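Local coordinates for protein glutathione S-transferase (Sphingobium chungbukense, PDB 6M1T) that binds glutathione and, as a beta-class bacterial glutathione S-transferase, probably transfers it to other molecules in detoxification, at residues K130-E144 with I170-R184. Sequence-based numbering, arbitrary orientation.
With CYS (cysteine), chain D.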
loop_
_atom_site.group_PDB
_atom_site.type_symbol
_atom_site.label_atom_id
_atom_site.label_comp_id
_atom_site.label_asym_id
_atom_site.label_seq_id
_atom_site.Cartn_x
_atom_site.Cartn_y
_atom_site.Cartn_z
ATOM N N LYS A 130 -16.374 -8.943 -3.485
ATOM C CA LYS A 130 -17.565 -9.230 -2.629
ATOM C C LYS A 130 -17.105 -9.724 -1.257
ATOM O O LYS A 130 -17.716 -9.307 -0.242
ATOM C CB LYS A 130 -18.520 -10.169 -3.377
ATOM C CG LYS A 130 -19.171 -9.504 -4.581
ATOM C CD LYS A 130 -20.434 -10.163 -5.096
ATOM C CE LYS A 130 -20.155 -11.257 -6.100
ATOM N NZ LYS A 130 -21.410 -11.877 -6.582
ATOM N N ASN A 131 -16.002 -10.482 -1.191
ATOM C CA ASN A 131 -15.370 -10.912 0.088
ATOM C C ASN A 131 -14.895 -9.711 0.919
ATOM O O ASN A 131 -15.113 -9.654 2.180
ATOM C CB ASN A 131 -14.172 -11.831 -0.162
ATOM C CG ASN A 131 -14.545 -13.283 -0.382
ATOM O OD1 ASN A 131 -13.663 -14.120 -0.568
ATOM N ND2 ASN A 131 -15.835 -13.591 -0.385
ATOM N N HIS A 132 -14.164 -8.797 0.282
ATOM C CA HIS A 132 -13.673 -7.557 0.914
ATOM C C HIS A 132 -14.870 -6.758 1.449
ATOM O O HIS A 132 -14.748 -6.185 2.540
ATOM C CB HIS A 132 -12.842 -6.752 -0.105
ATOM C CG HIS A 132 -11.430 -7.227 -0.200
ATOM N ND1 HIS A 132 -10.621 -7.321 0.911
ATOM C CD2 HIS A 132 -10.648 -7.559 -1.257
ATOM C CE1 HIS A 132 -9.405 -7.712 0.559
ATOM N NE2 HIS A 132 -9.390 -7.873 -0.749
ATOM N N LEU A 133 -15.922 -6.661 0.660
ATOM C CA LEU A 133 -17.110 -5.835 0.969
ATOM C C LEU A 133 -17.795 -6.445 2.231
ATOM O O LEU A 133 -18.129 -5.686 3.133
ATOM C CB LEU A 133 -18.029 -5.797 -0.259
ATOM C CG LEU A 133 -17.619 -4.914 -1.453
ATOM C CD1 LEU A 133 -18.488 -5.137 -2.674
ATOM C CD2 LEU A 133 -17.602 -3.441 -1.099
ATOM N N GLY A 134 -17.965 -7.770 2.289
ATOM C CA GLY A 134 -18.512 -8.509 3.457
ATOM C C GLY A 134 -17.753 -8.182 4.736
ATOM O O GLY A 134 -18.405 -7.841 5.755
ATOM N N ALA A 135 -16.415 -8.220 4.718
ATOM C CA ALA A 135 -15.590 -7.948 5.915
ATOM C C ALA A 135 -15.660 -6.464 6.280
ATOM O O ALA A 135 -15.656 -6.132 7.486
ATOM C CB ALA A 135 -14.162 -8.372 5.706
ATOM N N LEU A 136 -15.606 -5.587 5.279
ATOM C CA LEU A 136 -15.737 -4.131 5.520
ATOM C C LEU A 136 -17.130 -3.860 6.110
ATOM O O LEU A 136 -17.182 -3.044 7.062
ATOM C CB LEU A 136 -15.501 -3.381 4.212
ATOM C CG LEU A 136 -14.027 -3.351 3.790
ATOM C CD1 LEU A 136 -13.908 -2.989 2.318
ATOM C CD2 LEU A 136 -13.213 -2.431 4.688
ATOM N N ASP A 137 -18.178 -4.486 5.563
ATOM C CA ASP A 137 -19.566 -4.348 6.072
ATOM C C ASP A 137 -19.641 -4.656 7.588
ATOM O O ASP A 137 -20.195 -3.815 8.313
ATOM C CB ASP A 137 -20.569 -5.170 5.262
ATOM C CG ASP A 137 -21.989 -4.735 5.569
ATOM O OD1 ASP A 137 -22.336 -3.592 5.203
ATOM O OD2 ASP A 137 -22.713 -5.509 6.197
ATOM N N LYS A 138 -19.090 -5.775 8.070
ATOM C CA LYS A 138 -19.128 -6.165 9.509
ATOM C C LYS A 138 -18.194 -5.263 10.323
ATOM O O LYS A 138 -18.503 -4.958 11.512
ATOM C CB LYS A 138 -18.731 -7.636 9.711
ATOM C CG LYS A 138 -19.135 -8.204 11.068
ATOM N N GLU A 139 -17.049 -4.864 9.756
ATOM C CA GLU A 139 -16.118 -3.975 10.498
ATOM C C GLU A 139 -16.845 -2.677 10.861
ATOM O O GLU A 139 -16.587 -2.157 11.967
ATOM C CB GLU A 139 -14.857 -3.662 9.691
ATOM C CG GLU A 139 -13.707 -3.177 10.556
ATOM C CD GLU A 139 -12.476 -2.821 9.740
ATOM O OE1 GLU A 139 -12.279 -3.464 8.682
ATOM O OE2 GLU A 139 -11.739 -1.903 10.151
ATOM N N LEU A 140 -17.644 -2.139 9.927
ATOM C CA LEU A 140 -18.279 -0.793 10.026
ATOM C C LEU A 140 -19.695 -0.920 10.615
ATOM O O LEU A 140 -20.352 0.121 10.772
ATOM C CB LEU A 140 -18.276 -0.095 8.654
ATOM C CG LEU A 140 -16.910 0.480 8.262
ATOM C CD1 LEU A 140 -16.847 0.850 6.790
ATOM C CD2 LEU A 140 -16.562 1.684 9.132
ATOM N N LEU A 141 -20.123 -2.139 10.953
ATOM C CA LEU A 141 -21.359 -2.406 11.738
ATOM C C LEU A 141 -21.147 -1.900 13.164
ATOM O O LEU A 141 -22.113 -1.410 13.758
ATOM C CB LEU A 141 -21.634 -3.915 11.728
ATOM C CG LEU A 141 -22.971 -4.395 12.299
ATOM C CD1 LEU A 141 -24.066 -3.346 12.161
ATOM C CD2 LEU A 141 -23.405 -5.698 11.622
ATOM N N ASP A 142 -19.918 -2.017 13.670
ATOM C CA ASP A 142 -19.565 -1.803 15.102
ATOM C C ASP A 142 -19.027 -0.382 15.350
ATOM O O ASP A 142 -18.889 -0.017 16.543
ATOM C CB ASP A 142 -18.509 -2.823 15.545
ATOM C CG ASP A 142 -18.983 -4.267 15.525
ATOM O OD1 ASP A 142 -20.116 -4.518 15.051
ATOM O OD2 ASP A 142 -18.216 -5.130 15.982
ATOM N N LYS A 143 -18.670 0.372 14.295
ATOM C CA LYS A 143 -17.915 1.656 14.416
ATOM C C LYS A 143 -18.401 2.612 13.325
ATOM O O LYS A 143 -18.831 2.119 12.266
ATOM C CB LYS A 143 -16.406 1.395 14.314
ATOM C CG LYS A 143 -15.509 2.406 15.018
ATOM N N GLU A 144 -18.348 3.923 13.571
ATOM C CA GLU A 144 -18.823 4.936 12.588
ATOM C C GLU A 144 -17.722 5.147 11.534
ATOM O O GLU A 144 -18.055 5.191 10.341
ATOM C CB GLU A 144 -19.220 6.245 13.278
ATOM C CG GLU A 144 -20.421 6.911 12.615
ATOM C CD GLU A 144 -20.830 8.259 13.180
ATOM O OE1 GLU A 144 -22.055 8.495 13.316
ATOM O OE2 GLU A 144 -19.925 9.077 13.470
ATOM N N ILE A 170 -21.950 -5.218 -9.304
ATOM C CA ILE A 170 -22.041 -5.707 -7.905
ATOM C C ILE A 170 -23.118 -4.884 -7.201
ATOM O O ILE A 170 -23.026 -3.647 -7.206
ATOM C CB ILE A 170 -20.665 -5.612 -7.206
ATOM C CG1 ILE A 170 -19.666 -6.594 -7.817
ATOM C CG2 ILE A 170 -20.772 -5.780 -5.700
ATOM C CD1 ILE A 170 -18.258 -6.509 -7.226
ATOM N N ASP A 171 -24.112 -5.540 -6.610
ATOM C CA ASP A 171 -25.256 -4.854 -5.964
ATOM C C ASP A 171 -24.870 -4.502 -4.530
ATOM O O ASP A 171 -24.704 -5.427 -3.723
ATOM C CB ASP A 171 -26.509 -5.742 -6.003
ATOM C CG ASP A 171 -27.643 -5.216 -5.142
ATOM O OD1 ASP A 171 -27.395 -4.298 -4.331
ATOM O OD2 ASP A 171 -28.772 -5.726 -5.295
ATOM N N MET A 172 -24.789 -3.215 -4.195
ATOM C CA MET A 172 -24.313 -2.778 -2.859
ATOM C C MET A 172 -25.437 -2.891 -1.805
ATOM O O MET A 172 -25.130 -2.670 -0.610
ATOM C CB MET A 172 -23.740 -1.358 -2.908
ATOM C CG MET A 172 -22.460 -1.251 -3.732
ATOM S SD MET A 172 -21.127 -2.106 -2.889
ATOM C CE MET A 172 -20.820 -0.965 -1.552
ATOM N N SER A 173 -26.641 -3.353 -2.177
ATOM C CA SER A 173 -27.733 -3.690 -1.207
ATOM C C SER A 173 -27.289 -4.756 -0.187
ATOM O O SER A 173 -27.694 -4.663 1.002
ATOM C CB SER A 173 -29.006 -4.122 -1.913
ATOM O OG SER A 173 -29.726 -2.979 -2.323
ATOM N N ALA A 174 -26.483 -5.739 -0.590
ATOM C CA ALA A 174 -25.985 -6.793 0.324
ATOM C C ALA A 174 -25.171 -6.217 1.491
ATOM O O ALA A 174 -24.919 -6.974 2.437
ATOM C CB ALA A 174 -25.191 -7.818 -0.448
ATOM N N TYR A 175 -24.735 -4.949 1.461
ATOM C CA TYR A 175 -23.767 -4.397 2.452
ATOM C C TYR A 175 -24.357 -3.141 3.085
ATOM O O TYR A 175 -23.874 -2.036 2.858
ATOM C CB TYR A 175 -22.405 -4.187 1.769
ATOM C CG TYR A 175 -21.990 -5.356 0.906
ATOM C CD1 TYR A 175 -21.568 -6.545 1.487
ATOM C CD2 TYR A 175 -22.080 -5.309 -0.478
ATOM C CE1 TYR A 175 -21.195 -7.638 0.720
ATOM C CE2 TYR A 175 -21.739 -6.407 -1.259
ATOM C CZ TYR A 175 -21.310 -7.578 -0.658
ATOM O OH TYR A 175 -20.936 -8.678 -1.391
ATOM N N PRO A 176 -25.416 -3.244 3.928
ATOM C CA PRO A 176 -26.185 -2.058 4.293
ATOM C C PRO A 176 -25.412 -1.156 5.260
ATOM O O PRO A 176 -25.722 -0.014 5.304
ATOM C CB PRO A 176 -27.447 -2.672 4.954
ATOM C CG PRO A 176 -26.936 -3.930 5.594
ATOM C CD PRO A 176 -25.910 -4.462 4.596
ATOM N N ASN A 177 -24.431 -1.669 5.999
ATOM C CA ASN A 177 -23.556 -0.837 6.861
ATOM C C ASN A 177 -22.659 0.021 5.941
ATOM O O ASN A 177 -22.459 1.194 6.264
ATOM C CB ASN A 177 -22.752 -1.662 7.871
ATOM C CG ASN A 177 -23.644 -2.633 8.624
ATOM O OD1 ASN A 177 -24.821 -2.326 8.845
ATOM N ND2 ASN A 177 -23.110 -3.795 8.984
ATOM N N LEU A 178 -22.215 -0.524 4.809
ATOM C CA LEU A 178 -21.425 0.252 3.803
ATOM C C LEU A 178 -22.325 1.327 3.197
ATOM O O LEU A 178 -21.907 2.472 3.264
ATOM C CB LEU A 178 -20.847 -0.690 2.745
ATOM C CG LEU A 178 -19.849 -1.714 3.281
ATOM C CD1 LEU A 178 -19.197 -2.453 2.142
ATOM C CD2 LEU A 178 -18.778 -1.082 4.152
ATOM N N GLY A 179 -23.554 0.966 2.766
ATOM C CA GLY A 179 -24.618 1.887 2.313
ATOM C C GLY A 179 -24.771 3.095 3.222
ATOM O O GLY A 179 -24.675 4.241 2.736
ATOM N N ALA A 180 -25.018 2.884 4.510
ATOM C CA ALA A 180 -25.237 3.982 5.484
ATOM C C ALA A 180 -23.971 4.840 5.611
ATOM O O ALA A 180 -24.061 6.074 5.763
ATOM C CB ALA A 180 -25.622 3.391 6.817
ATOM N N TYR A 181 -22.819 4.172 5.668
ATOM C CA TYR A 181 -21.479 4.797 5.784
ATOM C C TYR A 181 -21.330 5.772 4.614
ATOM O O TYR A 181 -20.943 6.916 4.878
ATOM C CB TYR A 181 -20.416 3.692 5.840
ATOM C CG TYR A 181 -18.974 4.108 5.817
ATOM C CD1 TYR A 181 -18.358 4.544 6.969
ATOM C CD2 TYR A 181 -18.224 4.015 4.649
ATOM C CE1 TYR A 181 -17.026 4.895 6.981
ATOM C CE2 TYR A 181 -16.877 4.328 4.648
ATOM C CZ TYR A 181 -16.287 4.782 5.807
ATOM O OH TYR A 181 -14.971 5.094 5.857
ATOM N N CYS A 182 -21.683 5.346 3.407
ATOM C CA CYS A 182 -21.502 6.147 2.161
ATOM C C CYS A 182 -22.537 7.274 2.188
ATOM O O CYS A 182 -22.179 8.448 1.980
ATOM C CB CYS A 182 -21.720 5.327 0.896
ATOM S SG CYS A 182 -20.324 4.232 0.500
ATOM N N GLY A 183 -23.769 6.908 2.537
ATOM C CA GLY A 183 -24.833 7.858 2.923
ATOM C C GLY A 183 -24.360 9.020 3.765
ATOM O O GLY A 183 -24.577 10.166 3.333
ATOM N N ARG A 184 -23.777 8.764 4.936
ATOM C CA ARG A 184 -23.304 9.829 5.854
ATOM C C ARG A 184 -22.194 10.624 5.161
ATOM O O ARG A 184 -22.211 11.856 5.204
ATOM C CB ARG A 184 -22.826 9.244 7.184
ATOM C CG ARG A 184 -23.938 8.570 7.983
ATOM C CD ARG A 184 -23.532 8.131 9.376
ATOM N NE ARG A 184 -22.289 7.364 9.458
ATOM C CZ ARG A 184 -22.178 6.041 9.323
ATOM N NH1 ARG A 184 -23.234 5.297 9.050
ATOM N NH2 ARG A 184 -20.996 5.465 9.444
HETATM N N CYS D . -23.713 3.656 -3.566
HETATM C CA CYS D . -23.440 3.236 -2.157
HETATM C C CYS D . -24.189 4.157 -1.181
HETATM O O CYS D . -24.185 5.391 -1.426
HETATM C CB CYS D . -21.936 3.224 -1.896
HETATM S SG CYS D . -21.441 2.649 -0.244
#
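D137 reaches over the start of helix 176-184 with one carboxylate oxygen. Its OD1 accepts from L178 N at 3.1 Å, met nearly along the C-O axis, and more weakly from N177 N. D137 turns its carboxylate away from its own backbone N (chi1 -165°), which brings OD1 to the helix start. In return, N177 ND2 gives a fairly straight bond to D137 O at 3.0 Å, from above the carbonyl plane.

The tight part is apolar. L133 CB sits over the centre of the Y175 ring, 3.7 Å from its centroid, while A174 CB covers the opposite face. L178 CD1 meets L133 CD2, and its CD2 meets L136 CB and L140 CD1. L140 CD1 makes a CH-pi contact over the centre of the Y181 ring, whose OH bonds to D155. Trimming Y175 to an alanine removes the ring under L133 CB and would probably open a gap beside L133 and G134.

The ends are looser. K130, exposed, lays its CB against Y175 OH at 3.5 Å, and R184 NH2 makes only a weak bond to E144 O.

Beyond L178, C182 SG is 2.1 Å from the SG of a bound cysteine, a disulfide. Helix segments 130-139 and 176-184 cross at 69° in the all-helical C-terminal domain of the glutathione S-transferase fold.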